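Local coordinates for protein butyrophilin subfamily 1 member A1 (Bos taurus, PDB 4HH8) that may act in the secretion of milk-fat droplets and probably inhibits the proliferation of activated T cells, this chain being its two-domain immunoglobulin-like extracellular part, at residues 143-148 / 191-196. The protein carries 1 engineered substitution. Residues are numbered along the deposited sequence; the frame is centred on the assembly and turned at random.
Sequences SGEIQL and SVIIRD
I146, Q147 and L148 pair with I194, I193 and V192 as antiparallel strands, with 158° between the two short strand directions. L148 and V192 form a hydrogen-bonded pair, joined both ways. L148 N gives to V192 O at 2.9 Å, and V192 N gives to L148 O at 3.0 Å. Q147 and I193 make the non-hydrogen-bonded pair. I194 N then binds I146 O at 2.7 Å. L148 O also takes a weak bond from S191 OG.

I146, L148, V192 and I194 share the buried face. L148 CB meets V192 CG1 at 4.0 Å. L148 CD1 lies 3.9 Å from I194 CG1. W163 of strand 160-165, in the facing sheet, touches both L148 and V192.

Q147 and I193 lie on the other face. Beyond the paired strands, E145 reaches over to R195 with its chain extended past CG (chi2 -174°). E145 OE2 is 3.3 Å from R195 NE, a salt bridge. The carboxylate and guanidinium planes are almost perpendicular, 89° apart, so this is no flat two-pronged pairing. I193 CG2 lies over the centre of one guanidinium face, 3.8 Å above its plane, and also meets the carboxylate. An alanine replacing E145 would probably leave R195 NE without this charged mate and uncover part of I193 CG2.

Strand 146-155 runs between 135-140 and 186-194 in a four-stranded antiparallel sheet. Such pairing, with apolar residues turned inward, two of them onto a tryptophan of the opposing sheet, is characteristic of the immunoglobulin beta-sandwich, here the second, membrane-proximal domain of butyrophilin.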
loop_
_atom_site.group_PDB
_atom_site.type_symbol
_atom_site.label_atom_id
_atom_site.label_comp_id
_atom_site.label_asym_id
_atom_site.label_seq_id
_atom_site.Cartn_x
_atom_site.Cartn_y
_atom_site.Cartn_z
ATOM N N SER A 143 -35.665 20.348 -12.550
ATOM C CA SER A 143 -36.516 19.850 -13.637
ATOM C C SER A 143 -35.959 18.625 -14.395
ATOM O O SER A 143 -35.382 18.746 -15.491
ATOM C CB SER A 143 -36.878 21.005 -14.597
ATOM O OG SER A 143 -38.285 21.137 -14.751
ATOM N N GLY A 144 -36.133 17.444 -13.791
ATOM C CA GLY A 144 -35.843 16.170 -14.463
ATOM C C GLY A 144 -34.416 15.644 -14.416
ATOM O O GLY A 144 -34.211 14.437 -14.570
ATOM N N GLU A 145 -33.440 16.543 -14.220
ATOM C CA GLU A 145 -32.012 16.168 -14.112
ATOM C C GLU A 145 -31.634 15.573 -12.755
ATOM O O GLU A 145 -31.866 16.189 -11.706
ATOM C CB GLU A 145 -31.093 17.352 -14.441
ATOM C CG GLU A 145 -30.510 17.288 -15.853
ATOM C CD GLU A 145 -29.475 18.375 -16.134
ATOM O OE1 GLU A 145 -29.119 19.139 -15.197
ATOM O OE2 GLU A 145 -29.021 18.464 -17.302
ATOM N N ILE A 146 -31.038 14.379 -12.812
ATOM C CA ILE A 146 -30.618 13.603 -11.630
ATOM C C ILE A 146 -29.097 13.724 -11.324
ATOM O O ILE A 146 -28.256 13.481 -12.189
ATOM C CB ILE A 146 -31.001 12.091 -11.789
ATOM C CG1 ILE A 146 -32.395 11.951 -12.408
ATOM C CG2 ILE A 146 -30.858 11.331 -10.463
ATOM C CD1 ILE A 146 -33.143 10.673 -12.042
ATOM N N GLN A 147 -28.773 14.096 -10.087
ATOM C CA GLN A 147 -27.392 14.177 -9.607
ATOM C C GLN A 147 -27.121 12.994 -8.699
ATOM O O GLN A 147 -27.858 12.763 -7.736
ATOM C CB GLN A 147 -27.153 15.459 -8.798
ATOM C CG GLN A 147 -27.671 16.759 -9.417
ATOM C CD GLN A 147 -28.011 17.833 -8.370
ATOM O OE1 GLN A 147 -28.481 17.529 -7.259
ATOM N NE2 GLN A 147 -27.792 19.095 -8.733
ATOM N N LEU A 148 -26.077 12.235 -8.994
ATOM C CA LEU A 148 -25.703 11.126 -8.134
ATOM C C LEU A 148 -24.395 11.443 -7.439
ATOM O O LEU A 148 -23.486 12.003 -8.055
ATOM C CB LEU A 148 -25.554 9.832 -8.930
ATOM C CG LEU A 148 -26.717 9.345 -9.810
ATOM C CD1 LEU A 148 -26.292 8.073 -10.517
ATOM C CD2 LEU A 148 -28.056 9.067 -9.000
ATOM N N SER A 191 -19.345 12.805 -8.164
ATOM C CA SER A 191 -20.662 13.216 -8.611
ATOM C C SER A 191 -20.792 13.184 -10.088
ATOM O O SER A 191 -19.838 13.484 -10.796
ATOM C CB SER A 191 -20.990 14.632 -8.172
ATOM O OG SER A 191 -21.434 14.533 -6.839
ATOM N N VAL A 192 -22.000 12.884 -10.542
ATOM C CA VAL A 192 -22.280 12.803 -11.940
ATOM C C VAL A 192 -23.695 13.393 -12.122
ATOM O O VAL A 192 -24.514 13.401 -11.182
ATOM C CB VAL A 192 -22.088 11.331 -12.354
ATOM C CG1 VAL A 192 -23.349 10.463 -12.174
ATOM C CG2 VAL A 192 -21.407 11.185 -13.624
ATOM N N ILE A 193 -23.971 13.947 -13.289
ATOM C CA ILE A 193 -25.340 14.372 -13.601
ATOM C C ILE A 193 -25.873 13.439 -14.695
ATOM O O ILE A 193 -25.275 13.328 -15.752
ATOM C CB ILE A 193 -25.395 15.861 -13.984
ATOM C CG1 ILE A 193 -24.955 16.713 -12.775
ATOM C CG2 ILE A 193 -26.803 16.239 -14.411
ATOM C CD1 ILE A 193 -24.815 18.186 -13.056
ATOM N N ILE A 194 -26.955 12.717 -14.402
ATOM C CA ILE A 194 -27.596 11.839 -15.388
ATOM C C ILE A 194 -28.527 12.648 -16.289
ATOM O O ILE A 194 -29.490 13.245 -15.796
ATOM C CB ILE A 194 -28.398 10.696 -14.712
ATOM C CG1 ILE A 194 -27.523 9.909 -13.733
ATOM C CG2 ILE A 194 -29.037 9.782 -15.768
ATOM C CD1 ILE A 194 -26.250 9.292 -14.326
ATOM N N ARG A 195 -28.214 12.713 -17.589
ATOM C CA ARG A 195 -29.108 13.371 -18.575
ATOM C C ARG A 195 -29.668 12.336 -19.549
ATOM O O ARG A 195 -29.040 12.016 -20.560
ATOM C CB ARG A 195 -28.399 14.498 -19.346
ATOM C CG ARG A 195 -27.984 15.700 -18.495
ATOM C CD ARG A 195 -26.868 16.471 -19.195
ATOM N NE ARG A 195 -26.118 17.382 -18.322
ATOM C CZ ARG A 195 -24.972 17.063 -17.723
ATOM N NH1 ARG A 195 -24.465 15.840 -17.864
ATOM N NH2 ARG A 195 -24.344 17.955 -16.980
ATOM N N ASP A 196 -30.840 11.800 -19.218
ATOM C CA ASP A 196 -31.439 10.679 -19.956
ATOM C C ASP A 196 -32.845 10.363 -19.402
ATOM O O ASP A 196 -33.219 10.806 -18.303
ATOM C CB ASP A 196 -30.536 9.426 -19.864
ATOM C CG ASP A 196 -30.504 8.609 -21.167
ATOM O OD1 ASP A 196 -29.392 8.378 -21.700
ATOM O OD2 ASP A 196 -31.579 8.192 -21.659
#